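Local coordinates for protein export chaperone SatS (Mycobacterium tuberculosis H37Rv, PDB 6DNM) that acts as a chaperone for the SecA2 protein export pathway, the fragment here being its C-terminal domain, at residues M24-Y36 and L44-E56. Residues are numbered along the deposited sequence; the frame is centred on the assembly and turned at random.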
loop_
_atom_site.group_PDB
_atom_site.type_symbol
_atom_site.label_atom_id
_atom_site.label_comp_id
_atom_site.label_asym_id
_atom_site.label_seq_id
_atom_site.Cartn_x
_atom_site.Cartn_y
_atom_site.Cartn_z
ATOM N N MET A 24 2.737 -7.325 -0.258
ATOM C CA MET A 24 3.490 -8.505 0.135
ATOM C C MET A 24 4.442 -8.155 1.271
ATOM O O MET A 24 5.200 -7.183 1.184
ATOM C CB MET A 24 4.254 -9.095 -1.056
ATOM C CG MET A 24 3.337 -9.473 -2.222
ATOM S SD MET A 24 4.172 -10.365 -3.557
ATOM C CE MET A 24 4.532 -11.944 -2.782
ATOM N N THR A 25 4.372 -8.925 2.343
ATOM C CA THR A 25 5.316 -8.829 3.443
ATOM C C THR A 25 6.024 -10.169 3.580
ATOM O O THR A 25 5.654 -11.156 2.942
ATOM C CB THR A 25 4.613 -8.461 4.758
ATOM O OG1 THR A 25 3.942 -9.616 5.284
ATOM C CG2 THR A 25 3.592 -7.346 4.546
ATOM N N GLY A 26 7.061 -10.206 4.415
ATOM C CA GLY A 26 7.812 -11.438 4.575
ATOM C C GLY A 26 6.968 -12.614 5.017
ATOM O O GLY A 26 7.359 -13.764 4.786
ATOM N N THR A 27 5.809 -12.353 5.638
ATOM C CA THR A 27 4.973 -13.408 6.192
ATOM C C THR A 27 3.569 -13.485 5.609
ATOM O O THR A 27 2.843 -14.426 5.940
ATOM C CB THR A 27 4.844 -13.257 7.718
ATOM O OG1 THR A 27 4.365 -11.943 8.026
ATOM C CG2 THR A 27 6.184 -13.485 8.411
ATOM N N ALA A 28 3.152 -12.540 4.770
ATOM C CA ALA A 28 1.772 -12.559 4.298
ATOM C C ALA A 28 1.651 -11.752 3.015
ATOM O O ALA A 28 2.395 -10.796 2.796
ATOM C CB ALA A 28 0.812 -11.999 5.360
ATOM N N THR A 29 0.701 -12.147 2.175
ATOM C CA THR A 29 0.316 -11.372 1.004
ATOM C C THR A 29 -1.141 -10.970 1.160
ATOM O O THR A 29 -2.005 -11.822 1.389
ATOM C CB THR A 29 0.525 -12.169 -0.293
ATOM O OG1 THR A 29 1.924 -12.410 -0.478
ATOM C CG2 THR A 29 -0.006 -11.402 -1.500
ATOM N N PHE A 30 -1.407 -9.677 1.038
ATOM C CA PHE A 30 -2.729 -9.124 1.287
ATOM C C PHE A 30 -3.269 -8.420 0.054
ATOM O O PHE A 30 -2.508 -7.909 -0.778
ATOM C CB PHE A 30 -2.697 -8.081 2.400
ATOM C CG PHE A 30 -2.372 -8.640 3.744
ATOM C CD1 PHE A 30 -3.165 -9.625 4.313
ATOM C CD2 PHE A 30 -1.286 -8.163 4.456
ATOM C CE1 PHE A 30 -2.857 -10.144 5.571
ATOM C CE2 PHE A 30 -0.977 -8.677 5.703
ATOM C CZ PHE A 30 -1.763 -9.666 6.263
ATOM N N TYR A 31 -4.600 -8.363 -0.023
ATOM C CA TYR A 31 -5.330 -7.643 -1.058
ATOM C C TYR A 31 -6.268 -6.643 -0.402
ATOM O O TYR A 31 -6.846 -6.919 0.655
ATOM C CB TYR A 31 -6.136 -8.615 -1.939
ATOM C CG TYR A 31 -5.200 -9.545 -2.662
ATOM C CD1 TYR A 31 -4.654 -9.192 -3.894
ATOM C CD2 TYR A 31 -4.788 -10.748 -2.075
ATOM C CE1 TYR A 31 -3.762 -10.023 -4.543
ATOM C CE2 TYR A 31 -3.881 -11.580 -2.709
ATOM C CZ TYR A 31 -3.382 -11.216 -3.946
ATOM O OH TYR A 31 -2.478 -12.034 -4.572
ATOM N N THR A 32 -6.414 -5.481 -1.026
ATOM C CA THR A 32 -7.381 -4.475 -0.596
ATOM C C THR A 32 -7.665 -3.568 -1.786
ATOM O O THR A 32 -7.201 -3.829 -2.903
ATOM C CB THR A 32 -6.911 -3.728 0.666
ATOM O OG1 THR A 32 -7.981 -2.910 1.168
ATOM C CG2 THR A 32 -5.696 -2.842 0.392
ATOM N N LEU A 33 -8.450 -2.511 -1.556
ATOM C CA LEU A 33 -8.761 -1.520 -2.577
ATOM C C LEU A 33 -8.260 -0.152 -2.139
ATOM O O LEU A 33 -8.262 0.177 -0.946
ATOM C CB LEU A 33 -10.276 -1.397 -2.823
ATOM C CG LEU A 33 -11.032 -2.676 -3.198
ATOM C CD1 LEU A 33 -12.516 -2.389 -3.368
ATOM C CD2 LEU A 33 -10.466 -3.299 -4.471
ATOM N N ARG A 34 -7.848 0.654 -3.120
ATOM C CA ARG A 34 -7.395 2.010 -2.856
ATOM C C ARG A 34 -7.792 2.911 -4.013
ATOM O O ARG A 34 -7.723 2.508 -5.177
ATOM C CB ARG A 34 -5.873 2.048 -2.710
ATOM C CG ARG A 34 -5.316 3.438 -2.353
ATOM C CD ARG A 34 -4.583 4.083 -3.538
ATOM N NE ARG A 34 -3.610 3.141 -4.064
ATOM C CZ ARG A 34 -3.011 3.184 -5.249
ATOM N NH1 ARG A 34 -2.158 2.247 -5.586
ATOM N NH2 ARG A 34 -3.241 4.154 -6.106
ATOM N N CYS A 35 -8.202 4.134 -3.684
ATOM C CA CYS A 35 -8.477 5.152 -4.687
ATOM C C CYS A 35 -7.926 6.481 -4.197
ATOM O O CYS A 35 -7.402 6.590 -3.085
ATOM C CB CYS A 35 -9.975 5.277 -4.968
ATOM S SG CYS A 35 -10.908 5.948 -3.593
ATOM N N TYR A 36 -8.048 7.504 -5.034
ATOM C CA TYR A 36 -7.710 8.868 -4.656
ATOM C C TYR A 36 -8.925 9.751 -4.881
ATOM O O TYR A 36 -9.565 9.679 -5.936
ATOM C CB TYR A 36 -6.534 9.382 -5.471
ATOM C CG TYR A 36 -5.298 8.543 -5.289
ATOM C CD1 TYR A 36 -4.454 8.714 -4.189
ATOM C CD2 TYR A 36 -4.988 7.556 -6.198
ATOM C CE1 TYR A 36 -3.312 7.925 -4.024
ATOM C CE2 TYR A 36 -3.872 6.782 -6.046
ATOM C CZ TYR A 36 -3.034 6.949 -4.960
ATOM O OH TYR A 36 -1.913 6.144 -4.830
ATOM N N LEU A 44 -10.056 0.814 1.277
ATOM C CA LEU A 44 -11.116 0.003 1.851
ATOM C C LEU A 44 -10.798 -0.186 3.327
ATOM O O LEU A 44 -9.885 -0.933 3.685
ATOM C CB LEU A 44 -11.172 -1.332 1.116
ATOM C CG LEU A 44 -12.251 -2.307 1.564
ATOM C CD1 LEU A 44 -13.642 -1.736 1.229
ATOM C CD2 LEU A 44 -12.037 -3.675 0.904
ATOM N N GLY A 45 -11.517 0.518 4.186
ATOM C CA GLY A 45 -11.188 0.528 5.597
ATOM C C GLY A 45 -12.057 1.529 6.317
ATOM O O GLY A 45 -12.954 2.143 5.734
ATOM N N ARG A 46 -11.771 1.685 7.607
ATOM C CA ARG A 46 -12.498 2.635 8.435
ATOM C C ARG A 46 -11.591 3.075 9.570
ATOM O O ARG A 46 -10.706 2.327 9.995
ATOM C CB ARG A 46 -13.776 2.012 9.019
ATOM C CG ARG A 46 -13.506 0.753 9.841
ATOM C CD ARG A 46 -14.724 -0.165 9.926
ATOM N NE ARG A 46 -14.535 -1.233 10.907
ATOM C CZ ARG A 46 -14.131 -2.466 10.610
ATOM N NH1 ARG A 46 -13.989 -3.368 11.572
ATOM N NH2 ARG A 46 -13.869 -2.799 9.354
ATOM N N ASN A 47 -11.810 4.301 10.042
ATOM C CA ASN A 47 -11.094 4.834 11.204
ATOM C C ASN A 47 -9.576 4.744 11.038
ATOM O O ASN A 47 -8.845 4.403 11.971
ATOM C CB ASN A 47 -11.569 4.173 12.500
ATOM C CG ASN A 47 -13.075 4.266 12.678
ATOM O OD1 ASN A 47 -13.667 5.316 12.444
ATOM N ND2 ASN A 47 -13.701 3.165 13.084
ATOM N N GLY A 48 -9.097 5.044 9.833
ATOM C CA GLY A 48 -7.664 5.073 9.593
ATOM C C GLY A 48 -6.960 3.734 9.524
ATOM O O GLY A 48 -5.722 3.710 9.512
ATOM N N ARG A 49 -7.695 2.623 9.483
ATOM C CA ARG A 49 -7.098 1.299 9.341
ATOM C C ARG A 49 -7.644 0.622 8.091
ATOM O O ARG A 49 -8.843 0.692 7.801
ATOM C CB ARG A 49 -7.351 0.417 10.573
ATOM C CG ARG A 49 -6.771 0.955 11.888
ATOM C CD ARG A 49 -6.202 -0.166 12.771
ATOM N NE ARG A 49 -7.212 -1.135 13.186
ATOM C CZ ARG A 49 -6.963 -2.424 13.397
ATOM N NH1 ARG A 49 -5.739 -2.904 13.225
ATOM N NH2 ARG A 49 -7.940 -3.237 13.771
ATOM N N ILE A 50 -6.750 -0.037 7.367
ATOM C CA ILE A 50 -7.032 -0.614 6.057
ATOM C C ILE A 50 -7.445 -2.067 6.239
ATOM O O ILE A 50 -6.701 -2.860 6.825
ATOM C CB ILE A 50 -5.780 -0.531 5.171
ATOM C CG1 ILE A 50 -5.341 0.926 4.994
ATOM C CG2 ILE A 50 -5.997 -1.258 3.841
ATOM C CD1 ILE A 50 -3.895 1.074 4.582
ATOM N N SER A 51 -8.612 -2.428 5.704
ATOM C CA SER A 51 -9.045 -3.823 5.715
ATOM C C SER A 51 -8.252 -4.621 4.685
ATOM O O SER A 51 -8.263 -4.291 3.494
ATOM C CB SER A 51 -10.533 -3.907 5.385
ATOM O OG SER A 51 -11.322 -3.388 6.440
ATOM N N VAL A 52 -7.580 -5.685 5.136
ATOM C CA VAL A 52 -6.801 -6.541 4.252
ATOM C C VAL A 52 -7.356 -7.957 4.255
ATOM O O VAL A 52 -7.909 -8.436 5.250
ATOM C CB VAL A 52 -5.296 -6.536 4.592
ATOM C CG1 VAL A 52 -4.722 -5.153 4.334
ATOM C CG2 VAL A 52 -5.048 -6.990 6.031
ATOM N N PHE A 53 -7.158 -8.639 3.124
ATOM C CA PHE A 53 -7.720 -9.957 2.848
ATOM C C PHE A 53 -6.635 -10.873 2.296
ATOM O O PHE A 53 -5.761 -10.427 1.551
ATOM C CB PHE A 53 -8.894 -9.835 1.862
ATOM C CG PHE A 53 -10.000 -8.977 2.390
ATOM C CD1 PHE A 53 -11.064 -9.544 3.081
ATOM C CD2 PHE A 53 -9.950 -7.591 2.255
ATOM C CE1 PHE A 53 -12.064 -8.742 3.616
ATOM C CE2 PHE A 53 -10.948 -6.788 2.781
ATOM C CZ PHE A 53 -12.004 -7.362 3.455
ATOM N N GLY A 54 -6.680 -12.154 2.678
ATOM C CA GLY A 54 -5.627 -13.065 2.270
ATOM C C GLY A 54 -5.756 -13.607 0.867
ATOM O O GLY A 54 -4.863 -14.321 0.399
ATOM N N SER A 55 -6.851 -13.296 0.182
ATOM C CA SER A 55 -7.060 -13.800 -1.163
ATOM C C SER A 55 -8.029 -12.886 -1.884
ATOM O O SER A 55 -8.806 -12.145 -1.268
ATOM C CB SER A 55 -7.621 -15.224 -1.156
ATOM O OG SER A 55 -8.926 -15.250 -0.599
ATOM N N GLU A 56 -8.001 -12.984 -3.211
ATOM C CA GLU A 56 -8.984 -12.271 -4.009
ATOM C C GLU A 56 -10.396 -12.765 -3.713
ATOM O O GLU A 56 -11.334 -11.964 -3.649
ATOM C CB GLU A 56 -8.625 -12.383 -5.487
ATOM C CG GLU A 56 -7.254 -11.787 -5.800
ATOM C CD GLU A 56 -6.594 -12.408 -7.016
ATOM O OE1 GLU A 56 -5.537 -13.072 -6.861
ATOM O OE2 GLU A 56 -7.128 -12.221 -8.126
HETATM O O HOH W 1 -2.234 -14.427 0.283
#
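Thr32 points toward the 44-56 segment and meets Ser51, Leu44 and Ile50 there. CB already sits 3.2 Å from Ser51 O. From there OG1 swings anti to the backbone N (chi1 -171°) and gives its proton to Ser51 O at 2.7 Å, approaching almost head-on to the carbonyl. The same OG1 brushes Leu44 CB on one flank and Ile50 CG2 on another, so carbon from Leu44 and Ile50 lies against this buried hydroxyl while Ser51 O takes its proton. The last atom, CG2, ends against Ile50 CG2 at 3.8 Å.

Next door, Tyr31 and Phe53 form a single antiparallel hydrogen-bonded bridge: Tyr31 N donates to Phe53 O at 2.8 Å, and Phe53 N returns a bond to Tyr31 O. Farther along, Leu44 N bonds Leu33 O. Between these two attachments the later chain leaves strand 29-37, turns back through the type I' hairpin of 45-46 and 49-52, and rejoins it; that hairpin belongs to a second small sheet, completed by strand 187-189, and strand 49-52 runs at 120° to strand 29-36.

Two neighbouring rings, Phe30 and Tyr31, each take a CH-pi contact. Val52 CG2 lies over one face of Phe30, offset toward the rim, 3.8 Å from the centroid. Glu56 CG sits over the middle of the Tyr31 ring, while the Tyr31 hydroxyl bonds Gln22. Ser55 is the N-cap of helix 56-63, its OG bonded to Ala58 N. One residue earlier, a water donates to both Gly54 O and Thr29 O, joining the two chain segments just beyond the bridge.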